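Local atomic coordinates of truncated hemoglobin from geobacillus stearothermophilus (PDB entry 2BKM), a protein that binds haem and an oxygen molecule, and is probably involved in oxygen transport or storage. Residues Glu107-Tyr110 against His111-Leu115; Ala90-Arg93 against Ala94-Glu98. One frame throughout, in Å; residues are numbered along the deposited sequence.

Contact 1 of 2, residues Glu107-Tyr110 against His111-Leu115; sequences EQFY and HRLVL
Tyr110 lays one face of its phenol ring against Val114 one turn further along the same helix, and CG2 of Val114 comes down over that face to 3.3 Å from CE1 of Tyr110. The valine presents this methyl because CG1 takes the position anti to the backbone N (chi1 170°), which leaves CG2 beside the N and facing back along the helix. The second apolar pair is Phe109 with Leu113: CD1 of Leu113 sits 3.7 Å from CE2 of Phe109, an off-centre CH-pi contact whose methyl lies 4.2 Å from the centroid of the Phe109 ring. Both pairs are spaced i to i+4.

Four backbone hydrogen bonds of the same spacing run beneath them, from His111 N to Glu107 O (2.8 Å), and from Arg112, Leu113 and Val114 to Gln108, Phe109 and Tyr110. Glu107 O has a further neighbour, since the imidazole of His111 lies with one face across it, the oxygen 3.0 Å above the ring plane.

The polar ends look beyond this helix. Tyr110 OH bonds to Arg93 of helix 82-98, while Arg112 reaches Tyr55, giving a hydrogen bond to its carbonyl and a cation-pi contact with its ring. A leucine in place of Tyr110 would probably leave Arg93 without this hydroxyl partner and strip the flat cover from the Val114 methyl.

Phe109 and Leu113 are buried, packed between helices 42-55 and 82-98, and Leu113 also touches the haem. The arrangement is that of an amphipathic alpha-helix in a truncated globin: helix 104-120, the last of the fold, gives one side to the core and haem pocket and turns His111 outward.

Contact 2 of 2, residues Ala90-Arg93 against Ala94-Glu98; sequences ACMR and AAMDE
Met92 and Met96, one turn apart on the buried side of helix 82-98, make the close side-chain packing here: CE of Met96 comes 3.9 Å from CG of Met92 and 4.0 Å from SD of Met92. Their shapes differ. Met92 starts with CG anti to its backbone N (chi1 -177°) and then bends twice, whereas Met96 runs straight out beyond CG, which carries its methyl back beside the bent chain. Under the pair, Met96 N gives Met92 O a nearly straight hydrogen bond of 2.8 Å, with an N-H...O angle of 167°. Cys91 and Ala95 are also buried, and Cys91 leans on Phe23 of helix 12-29.

The flank carrying Arg93 and Asp97 is looser and polar. Arg93 folds back along the helix until one face of its guanidinium lies over CA of Ala90, 3.3 Å from the plane, and its NH1 bonds to Tyr110. Asp97 curls over the carbonyl of Arg93, with CG 3.2 Å from that oxygen. Although opposite in charge, the two side chains do not pair: Arg93 NE and Asp97 OD2 stand 6.4 Å apart. Asp97 forms its salt bridge with Arg106.

The chemistry thus divides between a buried face and its polar flank: sulfur and methyl groups face the interior, while Arg93 and Asp97 tie this helix to helix 104-120.

In the fold
Both contacts lie within one helix each, pairing residues about a turn apart, and they meet where helices 82-98 and 104-120 pack, their centres about 12 Å apart. Both are partly buried, contact 2 the more so: four of its eight touching residues are buried, against two of eight in contact 1. Phe109 CD1 lies 3.7 Å from Met96 CE, and Leu113 CD1 lies 3.8 Å from Met92 CG. Toward the surface, the probable hydrogen bond between Arg93 NH1 and Tyr110 OH joins the same helices. Contact 1 brings aromatic rings and reaches the haem through Leu113; contact 2 brings flexible thioethers, the side chain of Met92 about 7 Å from the haem at the nearest atoms.

Contact 1 of 2, residues Glu107-Tyr110 against His111-Leu115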
loop_
_atom_site.group_PDB
_atom_site.type_symbol
_atom_site.label_atom_id
_atom_site.label_comp_id
_atom_site.label_asym_id
_atom_site.label_seq_id
_atom_site.Cartn_x
_atom_site.Cartn_y
_atom_site.Cartn_z
ATOM N N GLU A 107 6.260 -10.956 4.742
ATOM C CA GLU A 107 4.916 -11.529 4.756
ATOM C C GLU A 107 4.075 -10.949 5.853
ATOM O O GLU A 107 2.850 -10.803 5.704
ATOM C CB GLU A 107 4.954 -13.059 4.851
ATOM C CG GLU A 107 5.796 -13.696 3.808
ATOM C CD GLU A 107 5.302 -13.563 2.425
ATOM O OE1 GLU A 107 4.256 -12.895 2.123
ATOM O OE2 GLU A 107 6.010 -14.191 1.585
ATOM N N GLN A 108 4.695 -10.611 6.973
ATOM C CA GLN A 108 3.956 -9.986 8.068
ATOM C C GLN A 108 3.408 -8.640 7.583
ATOM O O GLN A 108 2.235 -8.284 7.826
ATOM C CB GLN A 108 4.878 -9.725 9.267
ATOM C CG GLN A 108 5.179 -10.930 10.100
ATOM C CD GLN A 108 6.372 -10.725 11.025
ATOM O OE1 GLN A 108 6.976 -11.710 11.479
ATOM N NE2 GLN A 108 6.729 -9.481 11.297
ATOM N N PHE A 109 4.252 -7.880 6.914
ATOM C CA PHE A 109 3.827 -6.602 6.348
ATOM C C PHE A 109 2.713 -6.818 5.317
ATOM O O PHE A 109 1.677 -6.150 5.360
ATOM C CB PHE A 109 5.071 -5.960 5.712
ATOM C CG PHE A 109 4.840 -4.678 4.983
ATOM C CD1 PHE A 109 5.805 -4.252 4.077
ATOM C CD2 PHE A 109 3.736 -3.853 5.225
ATOM C CE1 PHE A 109 5.676 -3.031 3.394
ATOM C CE2 PHE A 109 3.602 -2.633 4.548
ATOM C CZ PHE A 109 4.530 -2.238 3.611
ATOM N N TYR A 110 2.920 -7.768 4.408
ATOM C CA TYR A 110 1.918 -8.052 3.391
ATOM C C TYR A 110 0.612 -8.422 4.049
ATOM O O TYR A 110 -0.452 -7.960 3.587
ATOM C CB TYR A 110 2.396 -9.168 2.484
ATOM C CG TYR A 110 1.398 -9.413 1.383
ATOM C CD1 TYR A 110 0.630 -10.535 1.407
ATOM C CD2 TYR A 110 1.187 -8.456 0.390
ATOM C CE1 TYR A 110 -0.335 -10.783 0.454
ATOM C CE2 TYR A 110 0.255 -8.662 -0.615
ATOM C CZ TYR A 110 -0.496 -9.834 -0.571
ATOM O OH TYR A 110 -1.478 -10.066 -1.494
ATOM N N HIS A 111 0.651 -9.222 5.129
ATOM C CA HIS A 111 -0.603 -9.611 5.776
ATOM C C HIS A 111 -1.288 -8.417 6.389
ATOM O O HIS A 111 -2.511 -8.350 6.369
ATOM C CB HIS A 111 -0.344 -10.696 6.802
ATOM C CG HIS A 111 0.054 -11.963 6.160
ATOM N ND1 HIS A 111 0.848 -12.895 6.797
ATOM C CD2 HIS A 111 -0.183 -12.450 4.915
ATOM C CE1 HIS A 111 1.071 -13.907 5.972
ATOM N NE2 HIS A 111 0.434 -13.681 4.829
ATOM N N ARG A 112 -0.533 -7.465 6.904
ATOM C CA ARG A 112 -1.193 -6.252 7.419
ATOM C C ARG A 112 -1.895 -5.581 6.260
ATOM O O ARG A 112 -3.019 -5.150 6.412
ATOM C CB ARG A 112 -0.166 -5.312 8.021
ATOM C CG ARG A 112 0.386 -5.842 9.320
ATOM C CD ARG A 112 1.127 -4.820 10.108
ATOM N NE ARG A 112 0.334 -3.623 10.350
ATOM C CZ ARG A 112 0.872 -2.472 10.730
ATOM N NH1 ARG A 112 2.192 -2.388 10.973
ATOM N NH2 ARG A 112 0.099 -1.413 10.873
ATOM N N LEU A 113 -1.221 -5.539 5.106
ATOM C CA LEU A 113 -1.838 -4.880 3.952
ATOM C C LEU A 113 -3.060 -5.629 3.457
ATOM O O LEU A 113 -4.013 -4.999 2.988
ATOM C CB LEU A 113 -0.820 -4.763 2.838
ATOM C CG LEU A 113 0.364 -3.839 3.118
ATOM C CD1 LEU A 113 1.294 -3.940 1.952
ATOM C CD2 LEU A 113 -0.086 -2.408 3.341
ATOM N N VAL A 114 -3.061 -6.960 3.538
ATOM C CA VAL A 114 -4.256 -7.746 3.155
ATOM C C VAL A 114 -5.395 -7.323 4.041
ATOM O O VAL A 114 -6.501 -7.111 3.536
ATOM C CB VAL A 114 -3.978 -9.259 3.324
ATOM C CG1 VAL A 114 -5.231 -10.042 3.164
ATOM C CG2 VAL A 114 -2.883 -9.706 2.331
ATOM N N LEU A 115 -5.155 -7.167 5.336
ATOM C CA LEU A 115 -6.235 -6.756 6.234
ATOM C C LEU A 115 -6.692 -5.331 5.930
ATOM O O LEU A 115 -7.893 -5.046 5.875
ATOM C CB LEU A 115 -5.810 -6.912 7.693
ATOM C CG LEU A 115 -5.518 -8.344 8.148
ATOM C CD1 LEU A 115 -6.889 -9.015 8.443
ATOM C CD2 LEU A 115 -4.767 -9.201 7.214
#

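Contact 2 of 2, residues Ala90-Arg93 against Ala94-Glu98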
loop_
_atom_site.group_PDB
_atom_site.type_symbol
_atom_site.label_atom_id
_atom_site.label_comp_id
_atom_site.label_asym_id
_atom_site.label_seq_id
_atom_site.Cartn_x
_atom_site.Cartn_y
_atom_site.Cartn_z
ATOM N N ALA A 90 -2.143 -7.575 -5.688
ATOM C CA ALA A 90 -1.287 -8.258 -6.666
ATOM C C ALA A 90 -0.174 -7.336 -7.126
ATOM O O ALA A 90 0.982 -7.774 -7.335
ATOM C CB ALA A 90 -2.128 -8.705 -7.849
ATOM N N CYS A 91 -0.485 -6.051 -7.287
ATOM C CA CYS A 91 0.590 -5.088 -7.595
ATOM C C CYS A 91 1.577 -5.014 -6.488
ATOM O O CYS A 91 2.766 -4.901 -6.747
ATOM C CB CYS A 91 0.042 -3.702 -7.876
ATOM S SG CYS A 91 -0.885 -3.628 -9.464
ATOM N N MET A 92 1.095 -5.063 -5.242
ATOM C CA MET A 92 1.992 -5.004 -4.111
ATOM C C MET A 92 2.897 -6.222 -4.024
ATOM O O MET A 92 4.107 -6.078 -3.823
ATOM C CB MET A 92 1.211 -4.776 -2.808
ATOM C CG MET A 92 2.114 -4.634 -1.652
ATOM S SD MET A 92 3.282 -3.256 -1.737
ATOM C CE MET A 92 2.172 -1.871 -1.419
ATOM N N ARG A 93 2.341 -7.408 -4.228
ATOM C CA ARG A 93 3.192 -8.588 -4.205
ATOM C C ARG A 93 4.207 -8.477 -5.332
ATOM O O ARG A 93 5.376 -8.841 -5.124
ATOM C CB ARG A 93 2.381 -9.839 -4.448
ATOM C CG ARG A 93 1.486 -10.236 -3.313
ATOM C CD ARG A 93 0.917 -11.641 -3.464
ATOM N NE ARG A 93 0.318 -11.843 -4.796
ATOM C CZ ARG A 93 -0.946 -11.534 -5.098
ATOM N NH1 ARG A 93 -1.726 -10.941 -4.215
ATOM N NH2 ARG A 93 -1.423 -11.748 -6.309
ATOM N N ALA A 94 3.790 -8.034 -6.519
ATOM C CA ALA A 94 4.720 -7.952 -7.641
ATOM C C ALA A 94 5.826 -6.935 -7.334
ATOM O O ALA A 94 6.973 -7.152 -7.690
ATOM C CB ALA A 94 3.965 -7.546 -8.927
ATOM N N ALA A 95 5.475 -5.833 -6.678
ATOM C CA ALA A 95 6.463 -4.816 -6.336
ATOM C C ALA A 95 7.422 -5.352 -5.282
ATOM O O ALA A 95 8.620 -5.078 -5.363
ATOM C CB ALA A 95 5.761 -3.557 -5.844
ATOM N N MET A 96 6.906 -6.065 -4.270
ATOM C CA MET A 96 7.772 -6.668 -3.262
ATOM C C MET A 96 8.719 -7.627 -3.929
ATOM O O MET A 96 9.912 -7.595 -3.635
ATOM C CB MET A 96 6.966 -7.370 -2.172
ATOM C CG MET A 96 6.218 -6.404 -1.304
ATOM S SD MET A 96 5.059 -7.243 -0.228
ATOM C CE MET A 96 4.695 -5.943 0.937
ATOM N N ASP A 97 8.196 -8.450 -4.833
ATOM C CA ASP A 97 9.084 -9.405 -5.531
ATOM C C ASP A 97 10.138 -8.630 -6.333
ATOM O O ASP A 97 11.347 -8.997 -6.317
ATOM C CB ASP A 97 8.318 -10.275 -6.491
ATOM C CG ASP A 97 7.375 -11.228 -5.828
ATOM O OD1 ASP A 97 7.462 -11.472 -4.610
ATOM O OD2 ASP A 97 6.498 -11.758 -6.559
ATOM N N GLU A 98 9.722 -7.560 -6.991
ATOM C CA GLU A 98 10.612 -6.853 -7.929
ATOM C C GLU A 98 11.764 -6.247 -7.168
ATOM O O GLU A 98 12.874 -6.228 -7.679
ATOM C CB GLU A 98 9.835 -5.762 -8.626
ATOM C CG GLU A 98 10.659 -4.909 -9.565
ATOM C CD GLU A 98 9.790 -3.938 -10.354
ATOM O OE1 GLU A 98 10.356 -2.991 -10.905
ATOM O OE2 GLU A 98 8.552 -4.134 -10.420
#